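Local coordinates for precorrin-6Y C5,15-methyltransferase (PDB 3HM2), which probably transfers methyl groups from S-adenosylmethionine to a precorrin during adenosylcobalamin biosynthesis, this chain being the C-terminal methyltransferase domain of the longer protein, at residues H12-A15 against L16-A20; C54-S58 against E59-E63; L66-A69 against I70-G73; V128-E131 against S132-M135; E155-G159 against S160-M164. All blocks are in the same frame, centred on the assembly; numbering follows the deposited sequence.

Interaction 1: residues H12-A15 against L16-A20; sequences HVRA and LAISA
I18 meets the carbonyl of R14 with two atoms, its backbone N and its side-chain CG1. The backbone bonds come first. I18 N donates to R14 O over 2.8 Å, nearly along the C=O axis, and S19 N reaches A15 O at 3.0 Å with an almost straight N-H...O angle of 179°. The two bonds just before these are less regular: L16 N lies 3.3 Å from H12 O and comes in from above the carbonyl plane, while A17 N bonds to V13 O at 3.1 Å.

Side-chain carbons lie against the same carbonyl oxygens. The first torsion of I18 (chi1 -46°) sets CG1 beside its own N, which brings it to 3.0 Å from R14 O. L16 CG sits 3.5 Å from H12 O in the same manner.

Of the polar groups, S19 OG makes a weak bond back to L16 O at 3.4 Å, but its stronger partner is Q11 of the second subunit. H12 meets F150 of the second subunit edge-to-face, and L16 packs on H12 of that subunit. On other sides A17 and I18 rest on I39.

This is regular i to i+4 alpha-helical bonding, in a helix lying between helix 38-44 of a Rossmann-like methyltransferase domain and a subunit interface.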
# COMPACT_ATOMS: atom_id res chain seq x y z
N HIS A 12 -5.49 -3.04 16.09
CA HIS A 12 -5.16 -3.94 14.98
C HIS A 12 -3.70 -4.41 14.93
O HIS A 12 -3.40 -5.51 14.43
CB HIS A 12 -5.53 -3.29 13.64
CG HIS A 12 -7.00 -3.33 13.33
ND1 HIS A 12 -7.75 -4.48 13.46
CD2 HIS A 12 -7.84 -2.38 12.86
CE1 HIS A 12 -9.00 -4.23 13.10
NE2 HIS A 12 -9.08 -2.96 12.73
N VAL A 13 -2.80 -3.56 15.43
CA VAL A 13 -1.38 -3.89 15.49
C VAL A 13 -1.07 -4.89 16.61
O VAL A 13 -0.26 -5.81 16.44
CB VAL A 13 -0.50 -2.62 15.62
CG1 VAL A 13 0.95 -2.98 16.01
CG2 VAL A 13 -0.55 -1.81 14.31
N ARG A 14 -1.73 -4.69 17.75
CA ARG A 14 -1.74 -5.66 18.84
C ARG A 14 -2.18 -7.04 18.33
O ARG A 14 -1.52 -8.04 18.57
CB ARG A 14 -2.67 -5.17 19.96
CG ARG A 14 -3.58 -6.23 20.57
CD ARG A 14 -4.07 -5.84 21.97
NE ARG A 14 -5.17 -4.88 21.95
CZ ARG A 14 -5.02 -3.56 21.97
NH1 ARG A 14 -3.80 -3.03 22.00
NH2 ARG A 14 -6.09 -2.77 21.96
N ALA A 15 -3.30 -7.08 17.62
CA ALA A 15 -3.82 -8.32 17.04
C ALA A 15 -2.79 -9.08 16.22
O ALA A 15 -2.59 -10.25 16.43
CB ALA A 15 -5.05 -8.02 16.18
N LEU A 16 -2.14 -8.41 15.28
CA LEU A 16 -1.19 -9.09 14.39
C LEU A 16 0.03 -9.60 15.14
O LEU A 16 0.63 -10.62 14.79
CB LEU A 16 -0.76 -8.18 13.27
CG LEU A 16 -1.88 -7.89 12.29
CD1 LEU A 16 -1.69 -6.58 11.50
CD2 LEU A 16 -2.03 -9.08 11.36
N ALA A 17 0.39 -8.87 16.20
CA ALA A 17 1.51 -9.23 17.04
C ALA A 17 1.14 -10.41 17.93
O ALA A 17 1.95 -11.29 18.15
CB ALA A 17 1.97 -8.03 17.88
N ILE A 18 -0.09 -10.46 18.43
CA ILE A 18 -0.50 -11.65 19.16
C ILE A 18 -0.52 -12.87 18.23
O ILE A 18 0.12 -13.89 18.51
CB ILE A 18 -1.83 -11.47 19.92
CG1 ILE A 18 -1.83 -10.13 20.68
CG2 ILE A 18 -2.03 -12.59 20.92
CD1 ILE A 18 -1.20 -10.18 22.09
N SER A 19 -1.20 -12.77 17.09
CA SER A 19 -1.24 -13.91 16.16
C SER A 19 0.17 -14.39 15.77
O SER A 19 0.35 -15.58 15.49
CB SER A 19 -2.04 -13.59 14.89
OG SER A 19 -1.17 -13.31 13.80
N ALA A 20 1.13 -13.48 15.75
CA ALA A 20 2.49 -13.81 15.33
C ALA A 20 3.25 -14.52 16.45
O ALA A 20 4.06 -15.41 16.19
CB ALA A 20 3.23 -12.55 14.90

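Interaction 2: residues C54-S58 against E59-E63; sequences CFEIS and EERRE
R62 and S58 meet at the first turn of helix 59-70, and the arginine then runs back along the chain leading into it. R62 CB lies 3.8 Å from S58 O. CG touches that same oxygen and also E56, whose CB is 3.7 Å away. CD passes 3.5 Å from E56 O, and there the chain bends (chi3 -70°). NE and NH2 stay farther from these carbonyls than NH1. S58 O lies over one face of the guanidinium, and E56 O and I57 O lie at its edge. R62 NH1 donates to E56 O at 2.9 Å, a less surely placed oxygen, and weakly to I57 O.

All this is built on a serine N-cap, in the beta-alpha-beta unit of strands 50-55 and 78-81. S58 OG accepts from R61 N at 3.2 Å, and S58 O takes R62 N at 3.1 Å. E56, at the end of strand 50-55, where class I methyltransferases commonly have an acidic residue, holds the cap residue by its N: OE2 receives S58 N on the anti lone pair, while OE1 bonds weakly to S36 OG. E59, E60 and E63 bind calcium or magnesium in a structure of this protein, though no metal is bound to this chain here.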
# COMPACT_ATOMS: atom_id res chain seq x y z
N CYS A 54 7.17 -7.94 31.88
CA CYS A 54 7.12 -6.57 31.43
C CYS A 54 8.36 -5.79 31.88
O CYS A 54 8.91 -6.03 32.95
CB CYS A 54 5.84 -5.92 31.98
SG CYS A 54 4.34 -6.33 31.02
N PHE A 55 8.80 -4.85 31.05
CA PHE A 55 10.02 -4.09 31.30
C PHE A 55 9.78 -2.61 31.00
O PHE A 55 9.94 -2.15 29.86
CB PHE A 55 11.20 -4.64 30.45
CG PHE A 55 11.76 -5.99 30.92
CD1 PHE A 55 11.37 -7.18 30.31
CD2 PHE A 55 12.70 -6.06 31.93
CE1 PHE A 55 11.89 -8.41 30.74
CE2 PHE A 55 13.23 -7.27 32.33
CZ PHE A 55 12.81 -8.45 31.74
N GLU A 56 9.39 -1.86 32.03
CA GLU A 56 9.08 -0.44 31.90
C GLU A 56 10.01 0.41 32.79
O GLU A 56 10.23 0.08 33.96
CB GLU A 56 7.60 -0.18 32.24
CG GLU A 56 7.20 1.27 32.45
CD GLU A 56 7.31 2.12 31.20
OE1 GLU A 56 6.79 1.68 30.14
OE2 GLU A 56 7.92 3.22 31.26
N ILE A 57 10.53 1.49 32.25
CA ILE A 57 11.42 2.37 33.01
C ILE A 57 10.71 3.23 34.08
O ILE A 57 11.24 3.38 35.20
CB ILE A 57 12.24 3.24 32.05
CG1 ILE A 57 12.33 4.68 32.57
CG2 ILE A 57 11.63 3.19 30.64
CD1 ILE A 57 12.81 5.69 31.53
N SER A 58 9.53 3.76 33.73
CA SER A 58 8.78 4.77 34.54
C SER A 58 8.12 4.19 35.78
O SER A 58 7.32 3.28 35.66
CB SER A 58 7.70 5.42 33.65
OG SER A 58 6.91 6.38 34.34
N GLU A 59 8.41 4.71 36.98
CA GLU A 59 7.72 4.17 38.15
C GLU A 59 6.20 4.31 37.96
O GLU A 59 5.46 3.38 38.25
CB GLU A 59 8.23 4.69 39.52
CG GLU A 59 8.33 6.21 39.69
CD GLU A 59 8.69 6.63 41.13
OE1 GLU A 59 8.40 7.79 41.50
OE2 GLU A 59 9.25 5.80 41.87
N GLU A 60 5.76 5.43 37.39
CA GLU A 60 4.32 5.73 37.20
C GLU A 60 3.64 4.86 36.11
O GLU A 60 2.45 4.54 36.21
CB GLU A 60 4.08 7.24 36.93
CG GLU A 60 5.22 8.19 37.37
CD GLU A 60 5.43 8.22 38.89
OE1 GLU A 60 4.44 8.23 39.64
OE2 GLU A 60 6.60 8.24 39.33
N ARG A 61 4.40 4.48 35.08
CA ARG A 61 3.87 3.61 34.03
C ARG A 61 3.78 2.13 34.47
O ARG A 61 2.88 1.41 34.03
CB ARG A 61 4.68 3.74 32.73
CG ARG A 61 4.55 5.10 32.00
CD ARG A 61 4.86 4.94 30.53
NE ARG A 61 4.63 6.13 29.71
CZ ARG A 61 3.66 6.24 28.79
NH1 ARG A 61 2.79 5.25 28.60
NH2 ARG A 61 3.55 7.35 28.08
N ARG A 62 4.71 1.68 35.34
CA ARG A 62 4.66 0.31 35.87
C ARG A 62 3.42 0.15 36.75
O ARG A 62 2.79 -0.92 36.76
CB ARG A 62 5.90 -0.05 36.70
CG ARG A 62 7.20 -0.21 35.91
CD ARG A 62 8.33 -0.91 36.72
NE ARG A 62 8.92 -0.12 37.82
CZ ARG A 62 9.68 0.98 37.66
NH1 ARG A 62 9.93 1.46 36.46
NH2 ARG A 62 10.17 1.61 38.72
N GLU A 63 3.08 1.22 37.47
CA GLU A 63 1.91 1.25 38.36
C GLU A 63 0.58 1.10 37.59
O GLU A 63 -0.39 0.56 38.12
CB GLU A 63 1.90 2.52 39.24
CG GLU A 63 2.75 2.46 40.54
CD GLU A 63 2.65 3.72 41.40
OE1 GLU A 63 1.61 4.42 41.34
OE2 GLU A 63 3.61 4.02 42.14

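Interaction 3: residues L66-A69 against I70-G73; sequences LSNA and INLG
I70 N and L66 O close one of the last helical turns of 66-70 with a nearly straight bond of 2.9 Å, and N71 N to S67 O follows at 3.1 Å. Beyond these the pattern shifts from i+4 to i+3: L72 N turns to A69 O in a weak bond, its nitrogen being less surely placed. I70 to G73 make a type I turn, G73 N donating to I70 O over a distance that is unusually short in the model. G73 takes a positive phi of 53° and is the C-prime residue of a Schellman motif, in which the nitrogen of the following residue reaches A69 O.

The side chains of the last turn lie back over the carbonyls of the turn before. I70 CG1 comes within 3.3 Å of L66 O, its first torsion (chi1 -69°) holding it beside its own N. L72 does the same two residues on, with CB 3.4 Å and CG 3.5 Å from N68 O. N71 folds its amide over S67: OD1 stands 2.9 Å from S67 O, two acceptors that cannot bond as modelled, while ND2, at 3.5 Å, is badly angled for a bond. Across the helix, L66 and A69 face I78 of strand 78-81, and A69 and L72 rest on I41 of helix 38-44.

S67 O already receives the backbone N of N71, so the amide adds nothing to its bonding as placed. At this resolution the oxygen and nitrogen of an amide look alike, and a flipped N71 would remove the acceptor pairing. On this reading the N71 amide contributes little, and the bonds that are clear at the helix end are those of the backbone.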
# COMPACT_ATOMS: atom_id res chain seq x y z
N LEU A 66 0.22 -2.87 35.79
CA LEU A 66 -0.25 -3.84 36.78
C LEU A 66 -1.68 -3.54 37.22
O LEU A 66 -2.47 -4.46 37.46
CB LEU A 66 0.68 -3.86 37.99
CG LEU A 66 0.27 -4.78 39.15
CD1 LEU A 66 0.47 -6.24 38.77
CD2 LEU A 66 1.05 -4.44 40.41
N SER A 67 -2.00 -2.26 37.32
CA SER A 67 -3.37 -1.83 37.58
C SER A 67 -4.35 -2.48 36.59
O SER A 67 -5.42 -2.94 36.98
CB SER A 67 -3.48 -0.31 37.50
OG SER A 67 -4.05 0.22 38.69
N ASN A 68 -3.96 -2.50 35.32
CA ASN A 68 -4.84 -3.01 34.27
C ASN A 68 -4.83 -4.54 34.20
O ASN A 68 -5.81 -5.16 33.80
CB ASN A 68 -4.44 -2.42 32.91
CG ASN A 68 -4.98 -1.02 32.71
OD1 ASN A 68 -5.79 -0.53 33.50
ND2 ASN A 68 -4.52 -0.36 31.66
N ALA A 69 -3.71 -5.13 34.60
CA ALA A 69 -3.61 -6.59 34.71
C ALA A 69 -4.54 -7.12 35.80
O ALA A 69 -5.21 -8.13 35.62
CB ALA A 69 -2.18 -7.00 34.98
N ILE A 70 -4.56 -6.43 36.94
CA ILE A 70 -5.57 -6.67 37.96
C ILE A 70 -6.97 -6.56 37.39
O ILE A 70 -7.75 -7.52 37.43
CB ILE A 70 -5.43 -5.69 39.14
CG1 ILE A 70 -4.15 -5.97 39.93
CG2 ILE A 70 -6.64 -5.76 40.05
CD1 ILE A 70 -3.86 -4.97 41.02
N ASN A 71 -7.30 -5.39 36.85
CA ASN A 71 -8.65 -5.11 36.38
C ASN A 71 -9.07 -6.04 35.25
O ASN A 71 -10.20 -5.97 34.76
CB ASN A 71 -8.78 -3.65 35.94
CG ASN A 71 -8.41 -2.68 37.04
OD1 ASN A 71 -8.04 -3.08 38.14
ND2 ASN A 71 -8.50 -1.39 36.74
N LEU A 72 -8.16 -6.92 34.84
CA LEU A 72 -8.48 -7.97 33.88
C LEU A 72 -8.27 -9.35 34.49
O LEU A 72 -8.12 -10.34 33.78
CB LEU A 72 -7.63 -7.82 32.62
CG LEU A 72 -8.06 -6.71 31.65
CD1 LEU A 72 -7.04 -6.56 30.53
CD2 LEU A 72 -9.44 -7.00 31.08
N GLY A 73 -8.25 -9.41 35.82
CA GLY A 73 -8.03 -10.66 36.53
C GLY A 73 -6.77 -11.37 36.07
O GLY A 73 -6.61 -12.57 36.29

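Interaction 4: residues V128-E131 against S132-M135; sequences VTVE and SEQM
T129 OG1 caps S132 N at the start of helix 130-143, over 3.0 Å with an N-H...O angle of 163°. The hydroxyl stands between the threonine's own N and carbonyl carbon (chi1 61°), which points it at the first turn of the helix. S132 OG is also 3.0 Å from T129 OG1.

The carbonyls are taken in order. T129 O receives E133 N at 2.9 Å, with the donor tilted from the carbonyl plane. V130 O receives Q134 N at 2.8 Å, close to straight on, with a C=O...N angle of 173°. E131 O has a weaker partner, the N of the selenomethionine M135 at 3.5 Å. Carbon atoms crowd the same oxygens: E133 CB lies 3.2 Å from T129 O, and Q134 CG 3.0 Å from V130 O. The end of the Q134 amide is modelled too near V130 CG1, so its rotation is doubtful.

Some of the polar ends reach other chains. E131 OE1 accepts from I162 N of the third subunit, where the backbone of V130 is also bonded. E133 OE2 lies close to its counterpart, E133 OE2 of the fourth subunit; the closeness of two like charges would tend to raise their pKa, and a proton may be shared between them. V130 and Q134 pack on W137 of that fourth subunit, whereas S132 turns to L104 and T105 of its own chain.

A threonine N-cap thus opens the helix that follows strand 122-127 of the central sheet, and the same turn forms part of two subunit interfaces.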
# COMPACT_ATOMS: atom_id res chain seq x y z
N VAL A 128 8.74 0.76 12.88
CA VAL A 128 7.76 1.71 12.41
C VAL A 128 8.48 2.81 11.65
O VAL A 128 7.87 3.69 11.07
CB VAL A 128 7.07 2.31 13.62
CG1 VAL A 128 8.13 2.85 14.54
CG2 VAL A 128 6.07 3.38 13.20
N THR A 129 9.80 2.75 11.68
CA THR A 129 10.62 3.76 11.03
C THR A 129 11.55 2.99 10.14
O THR A 129 11.64 1.76 10.26
CB THR A 129 11.54 4.49 12.03
OG1 THR A 129 12.43 3.55 12.63
CG2 THR A 129 10.75 5.20 13.11
N VAL A 130 12.28 3.71 9.29
CA VAL A 130 13.20 3.05 8.38
C VAL A 130 14.38 2.53 9.13
O VAL A 130 14.78 1.38 8.95
CB VAL A 130 13.71 3.97 7.26
CG1 VAL A 130 15.07 3.49 6.77
CG2 VAL A 130 12.69 4.02 6.13
N GLU A 131 14.95 3.37 9.98
CA GLU A 131 16.06 2.95 10.81
C GLU A 131 15.77 1.62 11.52
O GLU A 131 16.58 0.68 11.43
CB GLU A 131 16.44 4.04 11.80
CG GLU A 131 17.07 5.28 11.16
CD GLU A 131 16.12 6.06 10.27
OE1 GLU A 131 14.90 5.80 10.30
OE2 GLU A 131 16.60 6.96 9.54
N SER A 132 14.63 1.51 12.20
CA SER A 132 14.22 0.22 12.80
C SER A 132 14.06 -0.85 11.73
O SER A 132 14.54 -1.98 11.90
CB SER A 132 12.91 0.36 13.57
OG SER A 132 13.06 1.31 14.60
N GLU A 133 13.40 -0.50 10.62
CA GLU A 133 13.12 -1.46 9.54
C GLU A 133 14.37 -2.11 8.94
O GLU A 133 14.36 -3.30 8.63
CB GLU A 133 12.30 -0.82 8.42
CG GLU A 133 12.21 -1.67 7.14
CD GLU A 133 12.36 -0.86 5.86
OE1 GLU A 133 11.50 0.02 5.60
OE2 GLU A 133 13.33 -1.10 5.10
N GLN A 134 15.44 -1.34 8.76
CA GLN A 134 16.63 -1.87 8.09
C GLN A 134 17.46 -2.73 9.07
O GLN A 134 18.30 -3.53 8.67
CB GLN A 134 17.48 -0.74 7.50
CG GLN A 134 16.70 0.41 6.86
CD GLN A 134 17.64 1.50 6.39
OE1 GLN A 134 17.76 2.57 7.01
NE2 GLN A 134 18.35 1.22 5.31
N MSE A 135 17.19 -2.54 10.35
CA MSE A 135 17.78 -3.36 11.40
C MSE A 135 17.12 -4.75 11.49
O MSE A 135 17.81 -5.77 11.66
CB MSE A 135 17.66 -2.61 12.73
CG MSE A 135 17.75 -3.46 13.99
SE MSE A 135 19.58 -3.57 14.62
CE MSE A 135 19.26 -4.15 16.46

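Interaction 5: residues E155-G159 against S160-M164; sequences EHTVG and SFITM
H156 and T163 face each other as the antiparallel hydrogen-bonded pair of a hairpin, with H156 N to T163 O at 2.8 Å and T163 N to H156 O at 2.9 Å, and E155 with M164 as the next, non-hydrogen-bonded pair. H156 O takes a second, weak donor, T163 OG1 at 3.4 Å. E155 CA lends a C-H contact to T163 O.

I162 lies between two residues of the other strand on the face carrying E155 and T157. With CG1 beside its own N (chi1 -61°), I162 CG2 stands anti to that N and touches E155 CB at 3.4 Å; CG1 meets T157 at OG1, 3.5 Å, and at CG2, 3.6 Å. The selenium of M164 curls back on a doubly bent chain to 3.6 Å from E155 N. At the far end G159, with phi 96° and psi -140°, adopts angles where a CB would jam against the preceding carbonyl.

The hairpin projects well beyond the domain core. Two backbone bonds join the strands in this part of it. The E155 carboxylate is used on the second subunit, pairing with R140 and accepting from I147 N there, and F161, I162 and M164 also pack on neighbouring chains, F161 on E131 of the third subunit.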
# COMPACT_ATOMS: atom_id res chain seq x y z
N GLU A 155 -11.48 5.19 7.25
CA GLU A 155 -12.18 6.31 6.66
C GLU A 155 -11.85 7.62 7.35
O GLU A 155 -11.61 7.68 8.55
CB GLU A 155 -13.69 6.08 6.64
CG GLU A 155 -14.17 5.15 7.71
CD GLU A 155 -15.61 5.40 8.03
OE1 GLU A 155 -16.35 4.41 8.29
OE2 GLU A 155 -15.99 6.59 8.00
N HIS A 156 -11.82 8.68 6.57
CA HIS A 156 -11.51 9.99 7.09
C HIS A 156 -12.40 10.91 6.32
O HIS A 156 -12.16 11.18 5.15
CB HIS A 156 -10.06 10.34 6.82
CG HIS A 156 -9.63 11.63 7.45
ND1 HIS A 156 -8.56 11.73 8.30
CD2 HIS A 156 -10.14 12.88 7.35
CE1 HIS A 156 -8.41 12.98 8.69
NE2 HIS A 156 -9.36 13.71 8.12
N THR A 157 -13.45 11.36 6.99
CA THR A 157 -14.51 12.11 6.35
C THR A 157 -14.23 13.59 6.44
O THR A 157 -14.88 14.29 7.22
CB THR A 157 -15.88 11.82 7.02
OG1 THR A 157 -16.00 10.43 7.35
CG2 THR A 157 -17.04 12.23 6.10
N VAL A 158 -13.27 14.08 5.65
CA VAL A 158 -12.94 15.51 5.67
C VAL A 158 -13.94 16.31 4.85
O VAL A 158 -13.66 16.70 3.70
CB VAL A 158 -11.54 15.82 5.15
CG1 VAL A 158 -10.90 16.96 5.97
CG2 VAL A 158 -10.68 14.59 5.19
N GLY A 159 -15.10 16.57 5.46
CA GLY A 159 -16.19 17.25 4.81
C GLY A 159 -17.18 16.26 4.24
O GLY A 159 -17.47 15.23 4.85
N SER A 160 -17.69 16.56 3.05
CA SER A 160 -18.69 15.74 2.37
C SER A 160 -18.13 14.45 1.75
O SER A 160 -18.85 13.65 1.16
CB SER A 160 -19.35 16.59 1.29
OG SER A 160 -18.42 17.54 0.80
N PHE A 161 -16.82 14.26 1.91
CA PHE A 161 -16.11 13.22 1.19
C PHE A 161 -15.22 12.39 2.10
O PHE A 161 -14.23 12.88 2.64
CB PHE A 161 -15.29 13.83 0.03
CG PHE A 161 -16.14 14.35 -1.10
CD1 PHE A 161 -16.78 13.47 -1.96
CD2 PHE A 161 -16.33 15.71 -1.28
CE1 PHE A 161 -17.59 13.92 -2.98
CE2 PHE A 161 -17.15 16.18 -2.30
CZ PHE A 161 -17.78 15.28 -3.15
N ILE A 162 -15.60 11.13 2.24
CA ILE A 162 -14.74 10.18 2.90
C ILE A 162 -13.54 9.87 1.99
O ILE A 162 -13.69 9.64 0.79
CB ILE A 162 -15.49 8.88 3.25
CG1 ILE A 162 -16.65 9.16 4.20
CG2 ILE A 162 -14.54 7.87 3.88
CD1 ILE A 162 -17.77 8.16 4.09
N THR A 163 -12.36 9.86 2.58
CA THR A 163 -11.23 9.22 1.93
C THR A 163 -10.77 8.04 2.81
O THR A 163 -11.09 7.98 4.00
CB THR A 163 -10.08 10.20 1.79
OG1 THR A 163 -9.53 10.46 3.10
CG2 THR A 163 -10.58 11.49 1.16
N MSE A 164 -10.05 7.11 2.20
CA MSE A 164 -9.32 6.08 2.92
C MSE A 164 -7.91 6.58 3.24
O MSE A 164 -7.15 6.94 2.34
CB MSE A 164 -9.27 4.78 2.11
CG MSE A 164 -10.59 4.03 2.12
SE MSE A 164 -11.18 3.65 3.98
CE MSE A 164 -10.28 1.93 4.21

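Interactions 2 and 3 are the start and end of helix 59-70, with centres about 14 Å apart. Only interaction 2 holds the metal-binding glutamates, which carry no metal in this chain, and the S67 side chain of interaction 3 lies about 6 Å from that of E63. Interactions 1, 4 and 5 serve the tetramer instead. Interactions 1 and 5 both reach the second subunit. Interactions 4 and 5, whose centres are about 30 Å apart within one chain, complement each other between chains: E131 meets I162 and F161 of the third subunit. Interaction 5 stands about 38 Å from interaction 2, centre to centre.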